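Local coordinates for filamentation induced by cAMP protein Fic (Desulfovibrio alaskensis, PDB 4RGL) that is of unknown function but belongs to the Fic/DOC family, pairing a helical Fic region with a C-terminal domain of helix-turn-helix kind, at residues Arg49-Ile53 and Ala91-Glu96; Leu211-Val216 and Ala247-Val252. All blocks are in the same frame, centred on the assembly; numbering follows the deposited sequence.

In the fold
Both contacts sit in the helical Fic body and meet through helix 42-59. Contact 1 pairs that helix with helix 82-95; contact 2 seats the turn at 211-213 and the first part of helix 214-219 on helix 238-257. Their centres lie about 15 Å apart, and the Thr52 hydroxyl of contact 1 is probably hydrogen-bonded to the Glu214 carboxylate on the 211-216 side of contact 2. Every touching residue of contact 2 is buried, and its side-chain contacts are all apolar. Contact 1 is buried too, but it reaches the surface at Glu96, where a salt bridge joins the aliphatic and aromatic packing. No clear hydrogen bond crosses either interface.

Contact 1 (Arg49-Ile53 and Ala91-Glu96); sequences RIRTI and AFATYE
Arg49 reaches from helix 42-59 across Tyr95 to the carboxylate of Glu96. Its CB points at helix 82-95, and CG, anti to the backbone N (chi1 179°), carries the chain outward before it bends at the next two bonds. CG passes near Glu96 OE2. CD then rests 3.7 Å from Tyr95 CB and also touches the root of the ring. NE comes within 4.1 Å of Tyr95 CD2, which lies over one face of the guanidinium near its rim; the two planes are turned 41° apart, so this is no parallel stack. CZ and NH1 also lie against Tyr95 CB. NH1 forms a salt bridge to Glu96 OE2 at 3.0 Å, while NH2 is hydrogen-bonded to the carbonyl of Ala209, so both terminal nitrogens have a partner.

The two helix segments run at 121° to each other, their axes approaching to 10.5 Å. Helix 42-59 continues into sequence that fits the (S/T)xxxE(G/N) inhibitory motif of Fic proteins, starting at Ser56, which also touches Tyr95; the contact thus packs helix 82-95 against the helical turn that precedes this probable inhibitory segment.

One turn on from Arg49, Ile53 spreads its branches over three residues. CG2 meets Ala91 CB at 3.8 Å, CG1 lies 4.1 Å from Tyr95 CD1, and CD1 sits at the edge of the Phe92 ring, 3.7 Å from Phe92 CA. Ile73 of helix 66-74 packs on both Ile53 and Phe92. Thr52 splits its roles: the methyl CG2 approaches Tyr95 CE2 obliquely at 3.7 Å, whereas OG1 turns to Glu214 for a hydrogen bond.

Contact 2 (Leu211-Val216 and Ala247-Val252); sequences LPVETV and ALRDAV
Leu211 and Leu248 cross at about a right angle and meet through their CD2 methyls, 3.9 Å apart. The other branch of Leu211, CD1, lies against the backbone of helix 238-257, 3.5 Å from Val252 N, and also touches the side chains of Ala251 and Val252. Val213 comes in obliquely to Leu248: chi1 61° sets CG1 between the backbone N and the carbonyl carbon and puts CG2 anti to the N, 3.8 Å from Leu248 CD2 and close to the carbonyl carbon of Ala247. Leu248 CD2 is therefore shared by Leu211 and Val213, and the same leucine packs on Gln197 and Leu201 of helix 189-202, the helix that carries the end of the HPFxDGNGR signature of Fic proteins.

The small alanines let the backbones draw close. Ala251 CB approaches Val213 CA to 3.7 Å, and one turn earlier Ala247 CB meets Val216 CG1 at 3.8 Å. Pro212 centres an inverse gamma turn between Leu211 and Val213. Its carbonyl O accepts bonds from the backbone N and, at 2.8 Å, from OG1 of Thr215, tying the turn to the helix that follows. With only apolar side chains meeting across it, the joint rests on shape and the exclusion of water, while the Asp250 carboxylate pairs with Arg249, Arg253 and Arg220, and Glu214 with Thr52.

Contact 1 (Arg49-Ile53 and Ala91-Glu96)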
ATOM      1  N   ARG A  49      -1.907   1.021  -1.724  1.00 59.46           N
ATOM      2  CA  ARG A  49      -2.621  -0.191  -1.327  1.00 57.95           C
ATOM      3  C   ARG A  49      -2.456  -1.291  -2.396  1.00 60.24           C
ATOM      4  O   ARG A  49      -2.155  -2.429  -2.051  1.00 59.99           O
ATOM      5  CB  ARG A  49      -4.112   0.118  -1.083  1.00 57.11           C
ATOM      6  CG  ARG A  49      -4.965  -1.105  -0.679  1.00 63.00           C
ATOM      7  CD  ARG A  49      -4.420  -1.840   0.555  1.00 62.83           C
ATOM      8  NE  ARG A  49      -4.176  -0.937   1.690  1.00 62.10           N
ATOM      9  CZ  ARG A  49      -5.112  -0.562   2.560  1.00 71.87           C
ATOM     10  NH1 ARG A  49      -6.373  -0.930   2.386  1.00 65.12           N
ATOM     11  NH2 ARG A  49      -4.802   0.228   3.573  1.00 61.50           N
ATOM     12  N   ILE A  50      -2.573  -0.923  -3.699  1.00 55.93           N
ATOM     13  CA  ILE A  50      -2.397  -1.871  -4.802  1.00 55.40           C
ATOM     14  C   ILE A  50      -0.947  -2.427  -4.791  1.00 60.50           C
ATOM     15  O   ILE A  50      -0.756  -3.639  -4.934  1.00 61.06           O
ATOM     16  CB  ILE A  50      -2.757  -1.214  -6.169  1.00 58.58           C
ATOM     17  CG1 ILE A  50      -4.283  -0.915  -6.251  1.00 59.07           C
ATOM     18  CG2 ILE A  50      -2.308  -2.098  -7.339  1.00 60.29           C
ATOM     19  CD1 ILE A  50      -4.748  -0.180  -7.561  1.00 63.43           C
ATOM     20  N   ARG A  51       0.065  -1.543  -4.540  1.00 55.89           N
ATOM     21  CA  ARG A  51       1.473  -1.956  -4.436  1.00 55.13           C
ATOM     22  C   ARG A  51       1.669  -2.945  -3.281  1.00 59.08           C
ATOM     23  O   ARG A  51       2.353  -3.956  -3.449  1.00 59.20           O
ATOM     24  CB  ARG A  51       2.390  -0.737  -4.247  1.00 53.23           C
ATOM     25  CG  ARG A  51       2.542   0.119  -5.497  1.00 62.16           C
ATOM     26  CD  ARG A  51       3.447   1.305  -5.248  1.00 70.15           C
ATOM     27  NE  ARG A  51       4.809   0.885  -4.920  1.00 83.28           N
ATOM     28  CZ  ARG A  51       5.717   1.684  -4.370  1.00100.56           C
ATOM     29  NH1 ARG A  51       5.400   2.930  -4.036  1.00 86.27           N
ATOM     30  NH2 ARG A  51       6.934   1.229  -4.104  1.00 91.88           N
ATOM     31  N   THR A  52       1.054  -2.656  -2.105  1.00 54.96           N
ATOM     32  CA  THR A  52       1.103  -3.544  -0.935  1.00 55.03           C
ATOM     33  C   THR A  52       0.533  -4.943  -1.290  1.00 59.01           C
ATOM     34  O   THR A  52       1.179  -5.962  -1.026  1.00 58.85           O
ATOM     35  CB  THR A  52       0.321  -2.908   0.239  1.00 65.11           C
ATOM     36  OG1 THR A  52       1.051  -1.786   0.727  1.00 69.31           O
ATOM     37  CG2 THR A  52       0.059  -3.894   1.378  1.00 61.06           C
ATOM     38  N   ILE A  53      -0.652  -4.975  -1.911  1.00 54.61           N
ATOM     39  CA  ILE A  53      -1.327  -6.219  -2.258  1.00 54.22           C
ATOM     40  C   ILE A  53      -0.505  -7.000  -3.292  1.00 60.51           C
ATOM     41  O   ILE A  53      -0.196  -8.171  -3.068  1.00 60.49           O
ATOM     42  CB  ILE A  53      -2.768  -5.929  -2.769  1.00 56.12           C
ATOM     43  CG1 ILE A  53      -3.644  -5.345  -1.620  1.00 56.19           C
ATOM     44  CG2 ILE A  53      -3.403  -7.188  -3.362  1.00 55.06           C
ATOM     45  CD1 ILE A  53      -4.887  -4.657  -2.073  1.00 62.89           C
ATOM     46  N   ALA A  91      -7.712 -10.299  -1.128  1.00 61.55           N
ATOM     47  CA  ALA A  91      -6.720  -9.458  -0.451  1.00 60.02           C
ATOM     48  C   ALA A  91      -7.208  -8.009  -0.348  1.00 65.25           C
ATOM     49  O   ALA A  91      -7.223  -7.442   0.752  1.00 66.14           O
ATOM     50  CB  ALA A  91      -5.397  -9.514  -1.187  1.00 59.53           C
ATOM     51  N   PHE A  92      -7.689  -7.430  -1.480  1.00 61.07           N
ATOM     52  CA  PHE A  92      -8.221  -6.065  -1.484  1.00 60.90           C
ATOM     53  C   PHE A  92      -9.384  -5.935  -0.500  1.00 66.89           C
ATOM     54  O   PHE A  92      -9.452  -4.961   0.246  1.00 67.08           O
ATOM     55  CB  PHE A  92      -8.667  -5.647  -2.901  1.00 62.19           C
ATOM     56  CG  PHE A  92      -9.376  -4.312  -2.939  1.00 63.60           C
ATOM     57  CD1 PHE A  92      -8.665  -3.124  -2.807  1.00 65.96           C
ATOM     58  CD2 PHE A  92     -10.762  -4.244  -3.072  1.00 65.45           C
ATOM     59  CE1 PHE A  92      -9.326  -1.893  -2.799  1.00 66.96           C
ATOM     60  CE2 PHE A  92     -11.419  -3.014  -3.071  1.00 67.94           C
ATOM     61  CZ  PHE A  92     -10.698  -1.846  -2.947  1.00 66.08           C
ATOM     62  N   ALA A  93     -10.271  -6.931  -0.473  1.00 64.79           N
ATOM     63  CA  ALA A  93     -11.407  -6.940   0.436  1.00 66.28           C
ATOM     64  C   ALA A  93     -10.945  -6.990   1.906  1.00 71.60           C
ATOM     65  O   ALA A  93     -11.540  -6.330   2.766  1.00 71.75           O
ATOM     66  CB  ALA A  93     -12.304  -8.124   0.131  1.00 67.67           C
ATOM     67  N   THR A  94      -9.850  -7.735   2.177  1.00 68.16           N
ATOM     68  CA  THR A  94      -9.335  -7.933   3.533  1.00 67.91           C
ATOM     69  C   THR A  94      -8.698  -6.636   4.072  1.00 69.66           C
ATOM     70  O   THR A  94      -9.005  -6.224   5.194  1.00 69.71           O
ATOM     71  CB  THR A  94      -8.327  -9.097   3.546  1.00 76.92           C
ATOM     72  OG1 THR A  94      -8.903 -10.214   2.874  1.00 76.61           O
ATOM     73  CG2 THR A  94      -7.915  -9.495   4.952  1.00 75.95           C
ATOM     74  N   TYR A  95      -7.816  -5.989   3.271  1.00 64.54           N
ATOM     75  CA  TYR A  95      -7.126  -4.760   3.704  1.00 64.06           C
ATOM     76  C   TYR A  95      -8.114  -3.597   3.906  1.00 68.44           C
ATOM     77  O   TYR A  95      -7.887  -2.748   4.767  1.00 68.63           O
ATOM     78  CB  TYR A  95      -6.039  -4.356   2.696  1.00 64.12           C
ATOM     79  CG  TYR A  95      -4.738  -5.112   2.872  1.00 65.18           C
ATOM     80  CD1 TYR A  95      -4.543  -6.354   2.274  1.00 66.75           C
ATOM     81  CD2 TYR A  95      -3.681  -4.562   3.594  1.00 65.70           C
ATOM     82  CE1 TYR A  95      -3.345  -7.055   2.431  1.00 66.73           C
ATOM     83  CE2 TYR A  95      -2.470  -5.244   3.742  1.00 66.05           C
ATOM     84  CZ  TYR A  95      -2.311  -6.498   3.171  1.00 71.95           C
ATOM     85  OH  TYR A  95      -1.137  -7.188   3.332  1.00 72.59           O
ATOM     86  N   GLU A  96      -9.222  -3.572   3.137  1.00 64.47           N
ATOM     87  CA  GLU A  96     -10.209  -2.497   3.262  1.00 64.47           C
ATOM     88  C   GLU A  96     -11.031  -2.639   4.559  1.00 68.87           C
ATOM     89  O   GLU A  96     -11.705  -1.692   4.959  1.00 70.35           O
ATOM     90  CB  GLU A  96     -11.148  -2.459   2.037  1.00 65.79           C
ATOM     91  CG  GLU A  96     -10.456  -2.051   0.741  1.00 75.60           C
ATOM     92  CD  GLU A  96      -9.748  -0.708   0.776  1.00 96.17           C
ATOM     93  OE1 GLU A  96     -10.410   0.309   1.089  1.00 92.76           O
ATOM     94  OE2 GLU A  96      -8.552  -0.662   0.408  1.00 88.62           O
TER

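Contact 2 (Leu211-Val216 and Ala247-Val252)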
ATOM      1  N   LEU A 211       1.537   2.501   3.714  1.00 64.48           N
ATOM      2  CA  LEU A 211       2.986   2.423   3.523  1.00 64.26           C
ATOM      3  C   LEU A 211       3.354   1.114   2.779  1.00 67.58           C
ATOM      4  O   LEU A 211       3.177   0.017   3.327  1.00 66.92           O
ATOM      5  CB  LEU A 211       3.706   2.501   4.889  1.00 64.82           C
ATOM      6  CG  LEU A 211       5.241   2.494   4.853  1.00 68.75           C
ATOM      7  CD1 LEU A 211       5.774   3.702   4.119  1.00 68.63           C
ATOM      8  CD2 LEU A 211       5.815   2.437   6.253  1.00 70.85           C
ATOM      9  N   PRO A 212       3.791   1.200   1.495  1.00 63.49           N
ATOM     10  CA  PRO A 212       4.027  -0.036   0.723  1.00 63.12           C
ATOM     11  C   PRO A 212       5.400  -0.664   1.035  1.00 66.94           C
ATOM     12  O   PRO A 212       6.186  -0.920   0.118  1.00 66.56           O
ATOM     13  CB  PRO A 212       3.939   0.433  -0.748  1.00 64.46           C
ATOM     14  CG  PRO A 212       3.687   1.938  -0.688  1.00 68.55           C
ATOM     15  CD  PRO A 212       4.018   2.398   0.677  1.00 64.46           C
ATOM     16  N   VAL A 213       5.640  -1.005   2.326  1.00 62.86           N
ATOM     17  CA  VAL A 213       6.906  -1.615   2.770  1.00 62.94           C
ATOM     18  C   VAL A 213       7.098  -3.016   2.113  1.00 65.83           C
ATOM     19  O   VAL A 213       8.232  -3.492   1.996  1.00 65.10           O
ATOM     20  CB  VAL A 213       6.977  -1.706   4.327  1.00 67.12           C
ATOM     21  CG1 VAL A 213       5.852  -2.570   4.885  1.00 65.99           C
ATOM     22  CG2 VAL A 213       8.341  -2.219   4.791  1.00 67.65           C
ATOM     23  N   GLU A 214       5.994  -3.626   1.629  1.00 61.90           N
ATOM     24  CA  GLU A 214       6.020  -4.961   1.038  1.00 60.97           C
ATOM     25  C   GLU A 214       6.840  -4.979  -0.272  1.00 66.97           C
ATOM     26  O   GLU A 214       7.437  -6.005  -0.601  1.00 67.12           O
ATOM     27  CB  GLU A 214       4.596  -5.466   0.782  1.00 61.54           C
ATOM     28  CG  GLU A 214       3.762  -5.644   2.054  1.00 69.11           C
ATOM     29  CD  GLU A 214       3.221  -4.364   2.671  1.00 82.12           C
ATOM     30  OE1 GLU A 214       3.223  -3.322   1.979  1.00 70.89           O
ATOM     31  OE2 GLU A 214       2.707  -4.430   3.811  1.00 78.51           O
ATOM     32  N   THR A 215       6.918  -3.820  -0.986  1.00 64.33           N
ATOM     33  CA  THR A 215       7.738  -3.704  -2.210  1.00 64.57           C
ATOM     34  C   THR A 215       9.233  -3.857  -1.867  1.00 69.86           C
ATOM     35  O   THR A 215       9.995  -4.388  -2.672  1.00 69.56           O
ATOM     36  CB  THR A 215       7.472  -2.365  -2.921  1.00 71.04           C
ATOM     37  OG1 THR A 215       7.866  -1.289  -2.064  1.00 76.84           O
ATOM     38  CG2 THR A 215       6.026  -2.203  -3.332  1.00 65.44           C
ATOM     39  N   VAL A 216       9.643  -3.398  -0.658  1.00 67.45           N
ATOM     40  CA  VAL A 216      11.032  -3.528  -0.193  1.00 67.90           C
ATOM     41  C   VAL A 216      11.306  -4.993   0.197  1.00 73.98           C
ATOM     42  O   VAL A 216      12.333  -5.557  -0.197  1.00 75.19           O
ATOM     43  CB  VAL A 216      11.333  -2.560   0.992  1.00 71.22           C
ATOM     44  CG1 VAL A 216      12.768  -2.718   1.481  1.00 71.71           C
ATOM     45  CG2 VAL A 216      11.051  -1.113   0.602  1.00 71.13           C
ATOM     46  N   ALA A 247      13.743  -1.883   6.554  1.00 68.06           N
ATOM     47  CA  ALA A 247      12.852  -1.873   5.394  1.00 66.67           C
ATOM     48  C   ALA A 247      11.775  -0.789   5.536  1.00 70.17           C
ATOM     49  O   ALA A 247      11.525  -0.041   4.584  1.00 69.94           O
ATOM     50  CB  ALA A 247      12.200  -3.238   5.221  1.00 66.24           C
ATOM     51  N   LEU A 248      11.171  -0.672   6.753  1.00 65.64           N
ATOM     52  CA  LEU A 248      10.134   0.330   7.042  1.00 64.58           C
ATOM     53  C   LEU A 248      10.677   1.732   6.888  1.00 68.32           C
ATOM     54  O   LEU A 248      10.018   2.580   6.287  1.00 66.83           O
ATOM     55  CB  LEU A 248       9.578   0.131   8.453  1.00 64.83           C
ATOM     56  CG  LEU A 248       8.599  -1.026   8.607  1.00 68.08           C
ATOM     57  CD1 LEU A 248       8.512  -1.478  10.040  1.00 69.20           C
ATOM     58  CD2 LEU A 248       7.232  -0.654   8.070  1.00 68.79           C
ATOM     59  N   ARG A 249      11.913   1.975   7.392  1.00 66.68           N
ATOM     60  CA  ARG A 249      12.591   3.265   7.241  1.00 67.29           C
ATOM     61  C   ARG A 249      12.781   3.596   5.771  1.00 70.95           C
ATOM     62  O   ARG A 249      12.438   4.691   5.338  1.00 70.37           O
ATOM     63  CB  ARG A 249      13.947   3.244   7.957  1.00 68.26           C
ATOM     64  CG  ARG A 249      14.785   4.498   7.709  1.00 76.14           C
ATOM     65  CD  ARG A 249      16.254   4.222   7.894  1.00 87.97           C
ATOM     66  NE  ARG A 249      16.757   3.261   6.914  1.00 95.12           N
ATOM     67  CZ  ARG A 249      18.009   2.818   6.889  1.00111.77           C
ATOM     68  NH1 ARG A 249      18.892   3.255   7.780  1.00101.88           N
ATOM     69  NH2 ARG A 249      18.389   1.935   5.975  1.00 98.13           N
ATOM     70  N   ASP A 250      13.313   2.636   4.993  1.00 68.05           N
ATOM     71  CA  ASP A 250      13.542   2.817   3.562  1.00 68.57           C
ATOM     72  C   ASP A 250      12.223   3.054   2.827  1.00 72.82           C
ATOM     73  O   ASP A 250      12.183   3.821   1.862  1.00 72.80           O
ATOM     74  CB  ASP A 250      14.265   1.594   2.978  1.00 70.37           C
ATOM     75  CG  ASP A 250      15.577   1.281   3.673  1.00 83.95           C
ATOM     76  OD1 ASP A 250      16.243   2.231   4.144  1.00 86.11           O
ATOM     77  OD2 ASP A 250      15.927   0.090   3.766  1.00 90.85           O
ATOM     78  N   ALA A 251      11.133   2.425   3.308  1.00 68.93           N
ATOM     79  CA  ALA A 251       9.820   2.587   2.709  1.00 68.38           C
ATOM     80  C   ALA A 251       9.254   3.967   3.010  1.00 74.11           C
ATOM     81  O   ALA A 251       8.899   4.694   2.086  1.00 74.39           O
ATOM     82  CB  ALA A 251       8.871   1.506   3.215  1.00 68.13           C
ATOM     83  N   VAL A 252       9.231   4.363   4.295  1.00 71.68           N
ATOM     84  CA  VAL A 252       8.697   5.668   4.675  1.00 72.81           C
ATOM     85  C   VAL A 252       9.619   6.798   4.117  1.00 79.50           C
ATOM     86  O   VAL A 252       9.157   7.912   3.895  1.00 79.51           O
ATOM     87  CB  VAL A 252       8.500   5.783   6.214  1.00 77.58           C
ATOM     88  CG1 VAL A 252       9.837   5.872   6.941  1.00 78.96           C
ATOM     89  CG2 VAL A 252       7.610   6.970   6.565  1.00 77.99           C
TER